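Side-chain contacts in nidogen-1 (Mus musculus, PDB 1GL4), which links basement-membrane components, binding laminin, collagen IV and, through the G2 fragment described here, perlecan: residues Lys57-Val62 against Pro68-Asn73; Ala106-Ile111 against Leu149-Gln154; Glu186-Leu191 against Asp254-Leu259. All blocks are in the same frame, centred on the assembly; numbering follows the deposited sequence.

Overall arrangement
Going from the N terminus, contact 1 comes first. It closes a five-residue turn and joins strands 49-62 and 69-81 as a hairpin of the G2 beta-barrel. Contact 2 follows. It sets helix 107-115 against strand 149-156 after an excursion of 37 residues. Contact 3 comes last and brings strand 182-195 to strand 248-261 across 62 residues. None nests in or crosses another; each closes before the next opens. Contact 2 lies near the centre of the chain and touches both others: Leu149 packs on Ile60 of contact 1, and Ala106 on Val258 of contact 3. Contacts 1 and 3 are about 25 Å apart between centres and do not meet.

Contact 1 of 3, residues Lys57-Val62 against Pro68-Asn73; sequences KGRIFV and PVVFEN
The Phe61 CG lies anti to the carbonyl carbon (chi1 -64°), which sets the ring flat against Pro68; Phe71 CG stands between its own N and carbonyl carbon (chi1 55°), which turns that ring over Gly58. The two segments form an antiparallel beta hairpin of the G2 beta-barrel. Two hydrogen-bonded pairs hold it. Gly58 and Phe71 exchange N-H...O bonds, as do Ile60 and Val69. Pro68 CB sits over the centre of the Phe61 ring, 3.7 Å from its centroid, a CH-pi contact. Pro68 CD lies 3.5 Å from Phe61 CE2. With an alanine in place of Phe61, Pro68 would probably lose the flat surface under its CB and CD, and a gap would open beside it. The extended Arg59 chain lays one face of its guanidinium over the same proline, with NH1 3.7 Å from Pro68 CG. On the other face of the hairpin, Gly58 CA makes a CH-pi contact over the Phe71 ring, 4.1 Å from its centroid. Ile60 and Phe71 also pack on Leu102 and Ile94 respectively. At the end away from the turn one water bridges opposite charges: it accepts from Lys57 NZ at 2.9 Å and donates to Glu72 OE2 at 3.0 Å.

Contact 2 of 3, residues Ala106-Ile111 against Leu149-Gln154; sequences APIGGI and LVLKQQ
Leu151 meets Ile108, and Gln153 meets both Ile108 and Ile111, where strand 149-156 faces helix 107-115. The strand passes the helix at a distance: the axes of 107-111 and 149-154 come no closer than 10.8 Å, and their directions differ by 25°. Long side chains of the strand span this spacing. Leu149 begins the segment and also points toward the helix. It packs instead on Val140 of strand 133-142 and on Ile60 of contact 1. Leu151 makes the apolar contact. Its CG is anti to the backbone N (chi1 170°), and CD1 comes to 4.0 Å from Ile108 CG1. The two side chains meet at a slant. Leu170 of strand 164-171 touches both and completes this patch. Gln153 comes next on the same face of the strand. Its CG is anti to the carbonyl carbon (chi1 -79°), and the chain beyond is extended, which carries the amide across to the helix. There it lies beside Ile111, whose CG2 branch turns to the amide end; the two side chains run past each other in opposite directions. The amide also comes near the backbone carbonyl of Ile108. Its two ends are probably exchanged in the model, so the partner of each amide atom is uncertain. On the helix, Ala106 O accepts from Gly109 N at 2.9 Å and from Gly110 N at 2.8 Å, in the first turn. Pro107 O is bonded by Arg136 NH1 of strand 133-142. All four touching residues are buried. The arrangement is that of the G2 beta-barrel, in which a helix runs through the interior and packs against the inward side chains of the wall.

Contact 3 of 3, residues Glu186-Leu191 against Asp254-Leu259; sequences EPYTEL and DSVFVL
Pro187 packs against Asp254, and one residue further along Tyr188 reaches Val256. No hydrogen bond joins the two segments, so the contact rests on carbon atoms. The Asp254 CG stands between the backbone N and the carbonyl carbon (chi1 83°). This carries the carboxylate away from the proline and leaves the CB to make the contact, 4.1 Å from Pro187 CB and 4.1 Å from Pro187 CG. The two side chains meet at an angle. The carboxylate turns to its own neighbour: Ser255 OG donates to Asp254 OD2 at 2.7 Å, coming from above the carboxylate plane, 65° out of it. Tyr188 CG also stands between its backbone N and carbonyl carbon (chi1 64°), which brings the ring round so that CE2 lies 4.4 Å from Val256 CG2. The approach is oblique to the ring. Leu271 and Val253 also touch Tyr188, and Arg205 makes a cation-pi contact with it. Val256 is buried and its CB is directed at 186-191; Ile185 packs on it too. Further on, Phe257 stacks on an aromatic ring of the other protein chain, and Leu259 is backbone-bonded to Arg268, a residue involved in perlecan binding. Backbone bonds join Tyr188 to Val253 and Glu190 to Leu251, so the segment ends meet beside an antiparallel strand pair in the wall of the G2 beta-barrel.

Contact 1 of 3, residues Lys57-Val62 against Pro68-Asn73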
loop_
_atom_site.group_PDB
_atom_site.type_symbol
_atom_site.label_atom_id
_atom_site.label_comp_id
_atom_site.label_asym_id
_atom_site.label_seq_id
_atom_site.Cartn_x
_atom_site.Cartn_y
_atom_site.Cartn_z
ATOM N N LYS A 57 -10.707 -13.018 1.489
ATOM C CA LYS A 57 -11.387 -14.230 1.040
ATOM C C LYS A 57 -11.618 -14.087 -0.455
ATOM O O LYS A 57 -11.886 -12.988 -0.949
ATOM C CB LYS A 57 -12.734 -14.429 1.754
ATOM C CG LYS A 57 -13.842 -13.505 1.282
ATOM C CD LYS A 57 -15.227 -13.957 1.767
ATOM C CE LYS A 57 -15.376 -13.877 3.282
ATOM N NZ LYS A 57 -16.784 -14.174 3.714
ATOM N N GLY A 58 -11.509 -15.194 -1.177
ATOM C CA GLY A 58 -11.712 -15.139 -2.609
ATOM C C GLY A 58 -12.305 -16.395 -3.225
ATOM O O GLY A 58 -12.239 -17.483 -2.654
ATOM N N ARG A 59 -12.902 -16.210 -4.396
ATOM C CA ARG A 59 -13.514 -17.276 -5.188
ATOM C C ARG A 59 -13.107 -16.856 -6.596
ATOM O O ARG A 59 -13.799 -16.066 -7.242
ATOM C CB ARG A 59 -15.039 -17.247 -5.037
ATOM C CG ARG A 59 -15.786 -18.296 -5.854
ATOM C CD ARG A 59 -17.294 -18.090 -5.742
ATOM N NE ARG A 59 -18.051 -18.934 -6.667
ATOM C CZ ARG A 59 -18.180 -20.251 -6.548
ATOM N NH1 ARG A 59 -17.601 -20.887 -5.537
ATOM N NH2 ARG A 59 -18.887 -20.934 -7.440
ATOM N N ILE A 60 -11.977 -17.376 -7.062
ATOM C CA ILE A 60 -11.444 -16.984 -8.361
ATOM C C ILE A 60 -11.210 -18.081 -9.394
ATOM O O ILE A 60 -10.493 -19.050 -9.137
ATOM C CB ILE A 60 -10.109 -16.225 -8.160
ATOM C CG1 ILE A 60 -10.352 -14.990 -7.285
ATOM C CG2 ILE A 60 -9.522 -15.818 -9.506
ATOM C CD1 ILE A 60 -9.102 -14.282 -6.847
ATOM N N PHE A 61 -11.803 -17.907 -10.572
ATOM C CA PHE A 61 -11.622 -18.853 -11.670
ATOM C C PHE A 61 -10.359 -18.420 -12.427
ATOM O O PHE A 61 -10.237 -17.255 -12.802
ATOM C CB PHE A 61 -12.814 -18.814 -12.640
ATOM C CG PHE A 61 -14.131 -19.240 -12.030
ATOM C CD1 PHE A 61 -14.891 -18.350 -11.276
ATOM C CD2 PHE A 61 -14.618 -20.530 -12.231
ATOM C CE1 PHE A 61 -16.124 -18.736 -10.731
ATOM C CE2 PHE A 61 -15.849 -20.928 -11.691
ATOM C CZ PHE A 61 -16.602 -20.027 -10.939
ATOM N N VAL A 62 -9.426 -19.342 -12.644
ATOM C CA VAL A 62 -8.190 -19.027 -13.364
ATOM C C VAL A 62 -8.243 -19.538 -14.806
ATOM O O VAL A 62 -8.604 -20.694 -15.057
ATOM C CB VAL A 62 -6.953 -19.656 -12.675
ATOM C CG1 VAL A 62 -5.686 -19.320 -13.462
ATOM C CG2 VAL A 62 -6.830 -19.142 -11.246
ATOM N N PRO A 68 -13.529 -22.857 -9.379
ATOM C CA PRO A 68 -12.712 -21.782 -8.819
ATOM C C PRO A 68 -11.808 -22.172 -7.657
ATOM O O PRO A 68 -12.038 -23.174 -6.979
ATOM C CB PRO A 68 -13.761 -20.764 -8.398
ATOM C CG PRO A 68 -14.830 -21.659 -7.824
ATOM C CD PRO A 68 -14.904 -22.806 -8.846
ATOM N N VAL A 69 -10.766 -21.375 -7.448
ATOM C CA VAL A 69 -9.863 -21.582 -6.324
ATOM C C VAL A 69 -10.522 -20.758 -5.221
ATOM O O VAL A 69 -10.854 -19.589 -5.427
ATOM C CB VAL A 69 -8.454 -21.025 -6.605
ATOM C CG1 VAL A 69 -7.580 -21.149 -5.355
ATOM C CG2 VAL A 69 -7.825 -21.778 -7.775
ATOM N N VAL A 70 -10.724 -21.370 -4.062
ATOM C CA VAL A 70 -11.374 -20.689 -2.956
ATOM C C VAL A 70 -10.487 -20.615 -1.728
ATOM O O VAL A 70 -9.868 -21.602 -1.339
ATOM C CB VAL A 70 -12.690 -21.412 -2.565
ATOM C CG1 VAL A 70 -13.385 -20.672 -1.430
ATOM C CG2 VAL A 70 -13.608 -21.505 -3.776
ATOM N N PHE A 71 -10.405 -19.436 -1.129
ATOM C CA PHE A 71 -9.620 -19.283 0.081
ATOM C C PHE A 71 -10.290 -18.292 1.020
ATOM O O PHE A 71 -10.846 -17.282 0.594
ATOM C CB PHE A 71 -8.176 -18.873 -0.244
ATOM C CG PHE A 71 -8.054 -17.630 -1.078
ATOM C CD1 PHE A 71 -8.031 -16.373 -0.483
ATOM C CD2 PHE A 71 -7.930 -17.717 -2.461
ATOM C CE1 PHE A 71 -7.882 -15.219 -1.253
ATOM C CE2 PHE A 71 -7.784 -16.569 -3.242
ATOM C CZ PHE A 71 -7.759 -15.316 -2.634
ATOM N N GLU A 72 -10.267 -18.619 2.302
ATOM C CA GLU A 72 -10.868 -17.777 3.320
ATOM C C GLU A 72 -9.908 -17.689 4.499
ATOM O O GLU A 72 -9.055 -18.559 4.683
ATOM C CB GLU A 72 -12.211 -18.373 3.755
ATOM C CG GLU A 72 -13.229 -18.442 2.616
ATOM C CD GLU A 72 -14.358 -19.424 2.881
ATOM O OE1 GLU A 72 -14.065 -20.616 3.115
ATOM O OE2 GLU A 72 -15.536 -19.006 2.845
ATOM N N ASN A 73 -10.035 -16.622 5.275
ATOM C CA ASN A 73 -9.190 -16.411 6.443
ATOM C C ASN A 73 -7.722 -16.131 6.110
ATOM O O ASN A 73 -6.841 -16.354 6.940
ATOM C CB ASN A 73 -9.284 -17.613 7.387
ATOM C CG ASN A 73 -8.623 -17.352 8.725
ATOM O OD1 ASN A 73 -9.005 -16.429 9.449
ATOM N ND2 ASN A 73 -7.624 -18.161 9.061
HETATM O O HOH W 1 -17.490 -16.745 2.646
#

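Contact 2 of 3, residues Ala106-Ile111 against Leu149-Gln154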
loop_
_atom_site.group_PDB
_atom_site.type_symbol
_atom_site.label_atom_id
_atom_site.label_comp_id
_atom_site.label_asym_id
_atom_site.label_seq_id
_atom_site.Cartn_x
_atom_site.Cartn_y
_atom_site.Cartn_z
ATOM N N ALA A 106 -1.686 -5.338 -8.480
ATOM C CA ALA A 106 -1.082 -4.484 -7.467
ATOM C C ALA A 106 -2.093 -3.542 -6.794
ATOM O O ALA A 106 -1.926 -3.191 -5.626
ATOM C CB ALA A 106 0.051 -3.676 -8.084
ATOM N N PRO A 107 -3.135 -3.097 -7.528
ATOM C CA PRO A 107 -4.133 -2.199 -6.933
ATOM C C PRO A 107 -4.836 -2.762 -5.694
ATOM O O PRO A 107 -5.535 -2.032 -4.986
ATOM C CB PRO A 107 -5.098 -1.944 -8.088
ATOM C CG PRO A 107 -4.182 -1.946 -9.271
ATOM C CD PRO A 107 -3.314 -3.163 -8.992
ATOM N N ILE A 108 -4.672 -4.058 -5.438
ATOM C CA ILE A 108 -5.266 -4.655 -4.247
ATOM C C ILE A 108 -4.609 -3.956 -3.057
ATOM O O ILE A 108 -5.272 -3.612 -2.079
ATOM C CB ILE A 108 -5.000 -6.181 -4.174
ATOM C CG1 ILE A 108 -5.926 -6.918 -5.145
ATOM C CG2 ILE A 108 -5.219 -6.691 -2.754
ATOM C CD1 ILE A 108 -5.659 -8.419 -5.217
ATOM N N GLY A 109 -3.302 -3.739 -3.157
ATOM C CA GLY A 109 -2.576 -3.058 -2.103
ATOM C C GLY A 109 -2.459 -1.578 -2.428
ATOM O O GLY A 109 -2.286 -0.745 -1.539
ATOM N N GLY A 110 -2.568 -1.255 -3.713
ATOM C CA GLY A 110 -2.472 0.125 -4.157
ATOM C C GLY A 110 -3.426 1.128 -3.516
ATOM O O GLY A 110 -3.124 2.322 -3.474
ATOM N N ILE A 111 -4.574 0.664 -3.027
ATOM C CA ILE A 111 -5.533 1.565 -2.385
ATOM C C ILE A 111 -4.905 2.127 -1.108
ATOM O O ILE A 111 -5.203 3.248 -0.695
ATOM C CB ILE A 111 -6.865 0.824 -2.049
ATOM C CG1 ILE A 111 -7.885 1.799 -1.457
ATOM C CG2 ILE A 111 -6.600 -0.316 -1.082
ATOM C CD1 ILE A 111 -8.380 2.851 -2.436
ATOM N N LEU A 149 -12.984 -9.429 -12.836
ATOM C CA LEU A 149 -12.778 -9.684 -11.419
ATOM C C LEU A 149 -13.405 -8.538 -10.628
ATOM O O LEU A 149 -13.199 -7.362 -10.952
ATOM C CB LEU A 149 -11.287 -9.773 -11.085
ATOM C CG LEU A 149 -11.016 -10.062 -9.598
ATOM C CD1 LEU A 149 -11.438 -11.495 -9.264
ATOM C CD2 LEU A 149 -9.547 -9.874 -9.294
ATOM N N VAL A 150 -14.169 -8.885 -9.596
ATOM C CA VAL A 150 -14.821 -7.891 -8.753
ATOM C C VAL A 150 -14.182 -7.868 -7.369
ATOM O O VAL A 150 -13.975 -8.912 -6.753
ATOM C CB VAL A 150 -16.331 -8.187 -8.593
ATOM C CG1 VAL A 150 -16.944 -7.230 -7.581
ATOM C CG2 VAL A 150 -17.029 -8.059 -9.936
ATOM N N LEU A 151 -13.882 -6.667 -6.888
ATOM C CA LEU A 151 -13.263 -6.489 -5.579
ATOM C C LEU A 151 -14.096 -5.581 -4.682
ATOM O O LEU A 151 -14.625 -4.563 -5.137
ATOM C CB LEU A 151 -11.863 -5.887 -5.751
ATOM C CG LEU A 151 -11.108 -5.383 -4.514
ATOM C CD1 LEU A 151 -9.627 -5.313 -4.835
ATOM C CD2 LEU A 151 -11.622 -4.016 -4.078
ATOM N N LYS A 152 -14.226 -5.962 -3.413
ATOM C CA LYS A 152 -14.949 -5.145 -2.443
ATOM C C LYS A 152 -14.107 -5.073 -1.177
ATOM O O LYS A 152 -13.708 -6.102 -0.627
ATOM C CB LYS A 152 -16.324 -5.730 -2.112
ATOM C CG LYS A 152 -17.121 -4.845 -1.157
ATOM C CD LYS A 152 -18.580 -5.268 -1.056
ATOM C CE LYS A 152 -19.379 -4.265 -0.229
ATOM N NZ LYS A 152 -20.834 -4.597 -0.174
ATOM N N GLN A 153 -13.819 -3.854 -0.730
ATOM C CA GLN A 153 -13.016 -3.654 0.473
ATOM C C GLN A 153 -13.675 -2.661 1.418
ATOM O O GLN A 153 -14.143 -1.601 0.994
ATOM C CB GLN A 153 -11.606 -3.168 0.101
ATOM C CG GLN A 153 -10.656 -4.281 -0.372
ATOM C CD GLN A 153 -9.344 -3.749 -0.949
ATOM O OE1 GLN A 153 -8.297 -4.399 -0.856
ATOM N NE2 GLN A 153 -9.401 -2.581 -1.563
ATOM N N GLN A 154 -13.721 -3.016 2.697
ATOM C CA GLN A 154 -14.313 -2.155 3.711
ATOM C C GLN A 154 -13.251 -1.754 4.726
ATOM O O GLN A 154 -12.542 -2.609 5.265
ATOM C CB GLN A 154 -15.456 -2.880 4.424
ATOM C CG GLN A 154 -16.114 -2.067 5.536
ATOM C CD GLN A 154 -16.770 -0.790 5.030
ATOM O OE1 GLN A 154 -17.506 -0.804 4.039
ATOM N NE2 GLN A 154 -16.514 0.321 5.718
#

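Contact 3 of 3, residues Glu186-Leu191 against Asp254-Leu259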
loop_
_atom_site.group_PDB
_atom_site.type_symbol
_atom_site.label_atom_id
_atom_site.label_comp_id
_atom_site.label_asym_id
_atom_site.label_seq_id
_atom_site.Cartn_x
_atom_site.Cartn_y
_atom_site.Cartn_z
ATOM N N GLU A 186 5.170 -0.508 -15.095
ATOM C CA GLU A 186 5.868 0.775 -15.234
ATOM C C GLU A 186 5.118 1.891 -14.498
ATOM O O GLU A 186 3.945 1.747 -14.179
ATOM C CB GLU A 186 5.961 1.158 -16.713
ATOM C CG GLU A 186 6.874 0.288 -17.557
ATOM C CD GLU A 186 8.287 0.821 -17.593
ATOM O OE1 GLU A 186 8.936 0.876 -16.526
ATOM O OE2 GLU A 186 8.747 1.196 -18.694
ATOM N N PRO A 187 5.796 3.019 -14.221
ATOM C CA PRO A 187 5.165 4.151 -13.529
ATOM C C PRO A 187 3.924 4.632 -14.284
ATOM O O PRO A 187 3.853 4.508 -15.513
ATOM C CB PRO A 187 6.273 5.202 -13.513
ATOM C CG PRO A 187 7.510 4.352 -13.355
ATOM C CD PRO A 187 7.250 3.232 -14.352
ATOM N N TYR A 188 2.953 5.175 -13.554
ATOM C CA TYR A 188 1.713 5.661 -14.164
ATOM C C TYR A 188 1.020 6.708 -13.288
ATOM O O TYR A 188 1.388 6.912 -12.134
ATOM C CB TYR A 188 0.749 4.486 -14.402
ATOM C CG TYR A 188 0.281 3.791 -13.129
ATOM C CD1 TYR A 188 -0.855 4.233 -12.440
ATOM C CD2 TYR A 188 0.983 2.705 -12.605
ATOM C CE1 TYR A 188 -1.278 3.606 -11.256
ATOM C CE2 TYR A 188 0.566 2.066 -11.417
ATOM C CZ TYR A 188 -0.564 2.523 -10.754
ATOM O OH TYR A 188 -1.001 1.883 -9.612
ATOM N N THR A 189 0.022 7.375 -13.856
ATOM C CA THR A 189 -0.752 8.378 -13.134
ATOM C C THR A 189 -2.223 7.987 -13.238
ATOM O O THR A 189 -2.629 7.340 -14.207
ATOM C CB THR A 189 -0.573 9.800 -13.741
ATOM O OG1 THR A 189 -1.040 9.804 -15.095
ATOM C CG2 THR A 189 0.896 10.217 -13.719
ATOM N N GLU A 190 -3.008 8.368 -12.233
ATOM C CA GLU A 190 -4.445 8.073 -12.194
ATOM C C GLU A 190 -5.195 9.310 -11.741
ATOM O O GLU A 190 -4.718 10.037 -10.870
ATOM C CB GLU A 190 -4.771 6.977 -11.177
ATOM C CG GLU A 190 -4.424 5.567 -11.546
ATOM C CD GLU A 190 -4.999 4.594 -10.527
ATOM O OE1 GLU A 190 -4.694 4.760 -9.326
ATOM O OE2 GLU A 190 -5.756 3.678 -10.920
ATOM N N LEU A 191 -6.374 9.538 -12.309
ATOM C CA LEU A 191 -7.182 10.687 -11.917
ATOM C C LEU A 191 -8.339 10.249 -11.022
ATOM O O LEU A 191 -9.088 9.328 -11.357
ATOM C CB LEU A 191 -7.721 11.413 -13.152
ATOM C CG LEU A 191 -6.646 12.012 -14.071
ATOM C CD1 LEU A 191 -7.306 12.737 -15.239
ATOM C CD2 LEU A 191 -5.770 12.973 -13.279
ATOM N N ASP A 254 4.884 5.175 -8.827
ATOM C CA ASP A 254 6.154 4.696 -9.365
ATOM C C ASP A 254 6.808 3.659 -8.452
ATOM O O ASP A 254 6.298 3.360 -7.376
ATOM C CB ASP A 254 7.119 5.865 -9.586
ATOM C CG ASP A 254 7.858 6.258 -8.321
ATOM O OD1 ASP A 254 7.208 6.653 -7.332
ATOM O OD2 ASP A 254 9.101 6.163 -8.319
ATOM N N SER A 255 7.931 3.105 -8.902
ATOM C CA SER A 255 8.677 2.105 -8.142
ATOM C C SER A 255 7.791 0.932 -7.734
ATOM O O SER A 255 7.828 0.477 -6.582
ATOM C CB SER A 255 9.291 2.747 -6.896
ATOM O OG SER A 255 10.033 3.907 -7.239
ATOM N N VAL A 256 6.994 0.446 -8.682
ATOM C CA VAL A 256 6.086 -0.665 -8.427
ATOM C C VAL A 256 6.796 -2.016 -8.494
ATOM O O VAL A 256 7.550 -2.281 -9.431
ATOM C CB VAL A 256 4.923 -0.677 -9.443
ATOM C CG1 VAL A 256 3.956 -1.810 -9.122
ATOM C CG2 VAL A 256 4.202 0.656 -9.423
ATOM N N PHE A 257 6.549 -2.857 -7.490
ATOM C CA PHE A 257 7.136 -4.199 -7.418
ATOM C C PHE A 257 6.059 -5.193 -7.003
ATOM O O PHE A 257 5.282 -4.920 -6.088
ATOM C CB PHE A 257 8.249 -4.284 -6.367
ATOM C CG PHE A 257 9.508 -3.560 -6.733
ATOM C CD1 PHE A 257 9.622 -2.188 -6.545
ATOM C CD2 PHE A 257 10.603 -4.263 -7.227
ATOM C CE1 PHE A 257 10.811 -1.521 -6.840
ATOM C CE2 PHE A 257 11.800 -3.606 -7.528
ATOM C CZ PHE A 257 11.903 -2.232 -7.333
ATOM N N VAL A 258 6.015 -6.343 -7.669
ATOM C CA VAL A 258 5.044 -7.376 -7.318
ATOM C C VAL A 258 5.808 -8.695 -7.262
ATOM O O VAL A 258 6.727 -8.919 -8.050
ATOM C CB VAL A 258 3.879 -7.467 -8.349
ATOM C CG1 VAL A 258 3.179 -6.124 -8.459
ATOM C CG2 VAL A 258 4.400 -7.913 -9.713
ATOM N N LEU A 259 5.441 -9.565 -6.329
ATOM C CA LEU A 259 6.147 -10.838 -6.189
ATOM C C LEU A 259 5.334 -11.913 -5.487
ATOM O O LEU A 259 4.591 -11.623 -4.559
ATOM C CB LEU A 259 7.451 -10.606 -5.404
ATOM C CG LEU A 259 8.308 -11.783 -4.915
ATOM C CD1 LEU A 259 9.683 -11.261 -4.520
ATOM C CD2 LEU A 259 7.653 -12.472 -3.718
#